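Long-range contacts in transcriptional regulator (Pseudomonas aeruginosa, PDB 3E7Q), which probably binds regulatory DNA as a TetR-family transcriptional repressor, with an N-terminal helix-turn-helix domain and an all-helical C-terminal domain: residues 167-172 against 191-196; 90-95 against 139-144. All blocks are in the same frame, centred on the assembly; numbering follows the deposited sequence.

Overall arrangement
Both contacts are apolar helix-to-helix joints in the C-terminal domain, with centres about 12 Å apart, and neither has a hydrogen bond across it. Contact 1 pairs helix 159-179 with helix 186-204, has every touching residue buried and borders the second subunit; contact 2 pairs helix 88-99 with helix 124-152, is touched by no other chain and has Arg91 and Leu140 partly exposed. They share no helix, yet they meet: Leu170 CD1 packs on Phe95 CE2 at 3.7 Å, and Glu194 probably hydrogen-bonds Ser93. Their chemistry differs in detail. Contact 1 turns on one leucine set among an isoleucine, a cysteine and a tryptophan, whereas contact 2 has a methyl over a phenylalanine face.

Contact 1 of 2, residues 167-172 against 191-196; sequences SALLDG and QICEAW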
loop_
_atom_site.group_PDB
_atom_site.type_symbol
_atom_site.label_atom_id
_atom_site.label_comp_id
_atom_site.label_asym_id
_atom_site.label_seq_id
_atom_site.Cartn_x
_atom_site.Cartn_y
_atom_site.Cartn_z
ATOM N N SER B 167 -9.667 -5.984 5.393
ATOM C CA SER B 167 -8.453 -5.202 5.671
ATOM C C SER B 167 -7.699 -4.823 4.401
ATOM O O SER B 167 -7.267 -3.696 4.257
ATOM C CB SER B 167 -7.477 -5.961 6.584
ATOM O OG SER B 167 -8.168 -6.321 7.761
ATOM N N ALA B 168 -7.542 -5.772 3.503
ATOM C CA ALA B 168 -6.939 -5.513 2.227
ATOM C C ALA B 168 -7.646 -4.391 1.446
ATOM O O ALA B 168 -6.995 -3.488 0.931
ATOM C CB ALA B 168 -6.815 -6.828 1.423
ATOM N N LEU B 169 -8.976 -4.417 1.406
ATOM C CA LEU B 169 -9.775 -3.406 0.714
ATOM C C LEU B 169 -9.593 -2.019 1.307
ATOM O O LEU B 169 -9.394 -1.056 0.570
ATOM C CB LEU B 169 -11.247 -3.753 0.717
ATOM C CG LEU B 169 -12.278 -2.790 0.051
ATOM C CD1 LEU B 169 -11.937 -2.597 -1.415
ATOM C CD2 LEU B 169 -13.722 -3.298 0.230
ATOM N N LEU B 170 -9.662 -1.935 2.631
ATOM C CA LEU B 170 -9.419 -0.717 3.407
ATOM C C LEU B 170 -8.061 -0.136 3.200
ATOM O O LEU B 170 -7.947 1.044 2.898
ATOM C CB LEU B 170 -9.657 -0.953 4.921
ATOM C CG LEU B 170 -11.147 -0.988 5.211
ATOM C CD1 LEU B 170 -11.489 -1.865 6.439
ATOM C CD2 LEU B 170 -11.588 0.445 5.375
ATOM N N ASP B 171 -7.033 -0.986 3.304
ATOM C CA ASP B 171 -5.634 -0.617 3.013
ATOM C C ASP B 171 -5.458 -0.035 1.652
ATOM O O ASP B 171 -4.800 1.015 1.494
ATOM C CB ASP B 171 -4.692 -1.843 3.076
ATOM C CG ASP B 171 -4.294 -2.216 4.467
ATOM O OD1 ASP B 171 -4.677 -1.511 5.403
ATOM O OD2 ASP B 171 -3.654 -3.290 4.646
ATOM N N GLY B 172 -5.952 -0.782 0.657
ATOM C CA GLY B 172 -5.907 -0.390 -0.758
ATOM C C GLY B 172 -6.553 0.940 -0.977
ATOM O O GLY B 172 -6.014 1.783 -1.654
ATOM N N GLN B 191 -18.965 3.844 0.884
ATOM C CA GLN B 191 -19.864 3.165 -0.042
ATOM C C GLN B 191 -19.278 1.870 -0.581
ATOM O O GLN B 191 -19.964 0.857 -0.652
ATOM C CB GLN B 191 -20.241 4.117 -1.206
ATOM C CG GLN B 191 -21.100 3.486 -2.298
ATOM C CD GLN B 191 -21.300 4.373 -3.529
ATOM O OE1 GLN B 191 -20.848 5.504 -3.591
ATOM N NE2 GLN B 191 -22.005 3.842 -4.509
ATOM N N ILE B 192 -18.020 1.903 -0.999
ATOM C CA ILE B 192 -17.323 0.681 -1.468
ATOM C C ILE B 192 -17.268 -0.395 -0.368
ATOM O O ILE B 192 -17.470 -1.614 -0.614
ATOM C CB ILE B 192 -15.909 1.044 -1.998
ATOM C CG1 ILE B 192 -16.030 1.796 -3.347
ATOM C CG2 ILE B 192 -15.003 -0.186 -2.096
ATOM C CD1 ILE B 192 -14.665 2.398 -3.875
ATOM N N CYS B 193 -17.063 0.047 0.867
ATOM C CA CYS B 193 -16.952 -0.900 1.975
ATOM C C CYS B 193 -18.261 -1.492 2.355
ATOM O O CYS B 193 -18.339 -2.696 2.578
ATOM C CB CYS B 193 -16.286 -0.264 3.185
ATOM S SG CYS B 193 -14.551 0.134 2.858
ATOM N N GLU B 194 -19.303 -0.679 2.398
ATOM C CA GLU B 194 -20.640 -1.196 2.597
ATOM C C GLU B 194 -21.007 -2.157 1.499
ATOM O O GLU B 194 -21.722 -3.119 1.754
ATOM C CB GLU B 194 -21.707 -0.092 2.605
ATOM C CG GLU B 194 -21.579 0.972 3.632
ATOM C CD GLU B 194 -21.736 0.508 5.064
ATOM O OE1 GLU B 194 -22.050 -0.665 5.336
ATOM O OE2 GLU B 194 -21.556 1.360 5.965
ATOM N N ALA B 195 -20.590 -1.857 0.266
ATOM C CA ALA B 195 -20.930 -2.718 -0.880
ATOM C C ALA B 195 -20.298 -4.101 -0.769
ATOM O O ALA B 195 -20.872 -5.120 -1.215
ATOM C CB ALA B 195 -20.576 -2.051 -2.195
ATOM N N TRP B 196 -19.098 -4.139 -0.191
ATOM C CA TRP B 196 -18.432 -5.384 0.099
ATOM C C TRP B 196 -19.199 -6.269 1.111
ATOM O O TRP B 196 -19.321 -7.480 0.953
ATOM C CB TRP B 196 -17.060 -5.056 0.708
ATOM C CG TRP B 196 -16.242 -6.233 1.001
ATOM C CD1 TRP B 196 -15.372 -6.794 0.154
ATOM C CD2 TRP B 196 -16.168 -7.009 2.236
ATOM N NE1 TRP B 196 -14.753 -7.858 0.754
ATOM C CE2 TRP B 196 -15.232 -8.032 2.016
ATOM C CE3 TRP B 196 -16.801 -6.944 3.471
ATOM C CZ2 TRP B 196 -14.912 -8.999 2.973
ATOM C CZ3 TRP B 196 -16.481 -7.903 4.435
ATOM C CH2 TRP B 196 -15.523 -8.909 4.180
#
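Leu169 carries most of the apolar packing between segments 167-172 and 191-196, and its two methyls divide the work. Leu169 CD1 meets Ile192 CG2 at 4.0 Å. Leu169 CD2 lies 3.8 Å from Trp196 CB and about as close to Trp196 CD1, so it sits by the start of the side chain and the pyrrole part of the indole; the methyl approaches that ring obliquely. With CG anti to the backbone N (chi1 179°), Leu169 extends straight out from its helix between these two residues, which lie one turn apart on the other helix.

The closer contact to the sulfur comes from Leu170, whose CD2 touches Cys193 SG at 3.9 Å. This pair also marks the closest backbone approach, with CA of Leu170 and CA of Cys193 7.7 Å apart. Phe100 packs on both residues, and Phe96 of helix 88-99 lies on Cys193.

Polar groups work around the margins. Glu194 forms a salt bridge with Arg89, tying helix 186-204 to helix 88-99, while Gln191 NE2 bonds to Arg207 O of the second subunit.

The axes of the two segments are nearly antiparallel, at 166°, and come within 10.8 Å of each other. Ala168 packs on Leu173 and Ile192 on Ser165 of the second subunit, consistent with the four-helix dimer interface of TetR-family regulators.

Contact 2 of 2, residues 90-95 against 139-144; sequences PRLSAF and ALLVGV
Phe95 holds CG anti to its backbone N (chi1 -165°), which sends the ring out toward helix 124-152; Leu141, with CG beside its backbone N (chi1 -73°), brings its end to that ring. Leu141 CD2 thus stands almost over the middle of one face, 3.9 Å from the centroid of the Phe95 ring and 9° off the normal, a CH-pi contact. Leu140 takes the same ring at its edge, with CD2 in the ring plane and 4.0 Å from Phe95 CE1.

One turn along, Val144 fills the other half of the contact. Val144 CG2 presses on Leu92 CG at 3.6 Å and also reaches Arg91 CB. Leu92 CD2 meets Leu141 CD2 at 4.0 Å, joining the two halves.

Beyond the segments, Leu77 and Ile81 of helix 58-82 also pack on Phe95. Arg91 turns its polar end to Gln147, which accepts a hydrogen bond from NH1.

With no hydrogen bond across it, the pair is probably held by burial of apolar surface and close van der Waals fit, including the CH-pi contact; the one charged side chain lends its aliphatic base to the packing, while its NH1 finds an acceptor farther along helix 124-152.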
loop_
_atom_site.group_PDB
_atom_site.type_symbol
_atom_site.label_atom_id
_atom_site.label_comp_id
_atom_site.label_asym_id
_atom_site.label_seq_id
_atom_site.Cartn_x
_atom_site.Cartn_y
_atom_site.Cartn_z
ATOM N N PRO B 90 -24.140 -1.852 11.981
ATOM C CA PRO B 90 -23.879 -0.509 12.504
ATOM C C PRO B 90 -22.422 -0.291 13.021
ATOM O O PRO B 90 -21.856 0.765 12.767
ATOM C CB PRO B 90 -24.923 -0.346 13.605
ATOM C CG PRO B 90 -26.003 -1.286 13.265
ATOM C CD PRO B 90 -25.240 -2.488 12.699
ATOM N N ARG B 91 -21.851 -1.308 13.679
ATOM C CA ARG B 91 -20.442 -1.347 14.111
ATOM C C ARG B 91 -19.449 -1.318 12.928
ATOM O O ARG B 91 -18.466 -0.569 12.958
ATOM C CB ARG B 91 -20.154 -2.592 14.963
ATOM C CG ARG B 91 -20.924 -2.721 16.249
ATOM C CD ARG B 91 -20.467 -3.900 17.116
ATOM N NE ARG B 91 -20.700 -3.562 18.517
ATOM C CZ ARG B 91 -20.904 -4.448 19.510
ATOM N NH1 ARG B 91 -20.858 -5.767 19.288
ATOM N NH2 ARG B 91 -21.165 -4.022 20.760
ATOM N N LEU B 92 -19.705 -2.114 11.890
ATOM C CA LEU B 92 -18.896 -2.034 10.666
ATOM C C LEU B 92 -18.993 -0.628 9.993
ATOM O O LEU B 92 -17.981 -0.092 9.576
ATOM C CB LEU B 92 -19.243 -3.126 9.625
ATOM C CG LEU B 92 -18.787 -4.566 9.886
ATOM C CD1 LEU B 92 -19.500 -5.475 8.979
ATOM C CD2 LEU B 92 -17.248 -4.750 9.807
ATOM N N SER B 93 -20.198 -0.082 9.876
ATOM C CA SER B 93 -20.400 1.275 9.328
ATOM C C SER B 93 -19.707 2.341 10.093
ATOM O O SER B 93 -19.200 3.264 9.501
ATOM C CB SER B 93 -21.883 1.634 9.261
ATOM O OG SER B 93 -22.503 0.612 8.549
ATOM N N ALA B 94 -19.692 2.226 11.408
ATOM C CA ALA B 94 -18.966 3.174 12.225
ATOM C C ALA B 94 -17.461 3.014 11.959
ATOM O O ALA B 94 -16.801 3.998 11.754
ATOM C CB ALA B 94 -19.310 3.005 13.707
ATOM N N PHE B 95 -16.938 1.784 11.942
ATOM C CA PHE B 95 -15.563 1.495 11.506
ATOM C C PHE B 95 -15.210 2.148 10.171
ATOM O O PHE B 95 -14.210 2.799 10.088
ATOM C CB PHE B 95 -15.334 -0.001 11.400
ATOM C CG PHE B 95 -13.898 -0.419 11.301
ATOM C CD1 PHE B 95 -13.203 -0.894 12.434
ATOM C CD2 PHE B 95 -13.239 -0.484 10.043
ATOM C CE1 PHE B 95 -11.847 -1.325 12.323
ATOM C CE2 PHE B 95 -11.926 -0.888 9.951
ATOM C CZ PHE B 95 -11.227 -1.295 11.091
ATOM N N ALA B 139 -8.066 -8.893 14.113
ATOM C CA ALA B 139 -8.811 -9.492 15.233
ATOM C C ALA B 139 -10.064 -8.649 15.478
ATOM O O ALA B 139 -11.134 -9.206 15.704
ATOM C CB ALA B 139 -7.961 -9.568 16.530
ATOM N N LEU B 140 -9.938 -7.314 15.421
ATOM C CA LEU B 140 -11.111 -6.432 15.600
ATOM C C LEU B 140 -12.190 -6.699 14.563
ATOM O O LEU B 140 -13.403 -6.711 14.879
ATOM C CB LEU B 140 -10.694 -4.994 15.433
ATOM C CG LEU B 140 -11.305 -3.873 16.235
ATOM C CD1 LEU B 140 -11.177 -4.146 17.769
ATOM C CD2 LEU B 140 -10.551 -2.633 15.853
ATOM N N LEU B 141 -11.749 -6.841 13.316
ATOM C CA LEU B 141 -12.655 -7.090 12.208
ATOM C C LEU B 141 -13.178 -8.527 12.230
ATOM O O LEU B 141 -14.319 -8.738 11.861
ATOM C CB LEU B 141 -12.026 -6.737 10.850
ATOM C CG LEU B 141 -11.865 -5.258 10.517
ATOM C CD1 LEU B 141 -10.920 -5.090 9.352
ATOM C CD2 LEU B 141 -13.261 -4.614 10.237
ATOM N N VAL B 142 -12.401 -9.496 12.716
ATOM C CA VAL B 142 -12.948 -10.849 12.816
ATOM C C VAL B 142 -14.063 -10.954 13.831
ATOM O O VAL B 142 -14.992 -11.702 13.582
ATOM C CB VAL B 142 -11.957 -12.099 12.957
ATOM C CG1 VAL B 142 -10.529 -11.837 12.553
ATOM C CG2 VAL B 142 -12.148 -12.885 14.314
ATOM N N GLY B 143 -13.968 -10.222 14.955
ATOM C CA GLY B 143 -15.007 -10.242 15.994
ATOM C C GLY B 143 -16.339 -9.744 15.473
ATOM O O GLY B 143 -17.404 -10.298 15.794
ATOM N N VAL B 144 -16.316 -8.673 14.679
ATOM C CA VAL B 144 -17.576 -8.148 14.150
ATOM C C VAL B 144 -18.094 -8.968 12.931
ATOM O O VAL B 144 -19.283 -9.099 12.757
ATOM C CB VAL B 144 -17.600 -6.562 14.006
ATOM C CG1 VAL B 144 -16.381 -5.997 13.485
ATOM C CG2 VAL B 144 -18.786 -6.117 13.142
#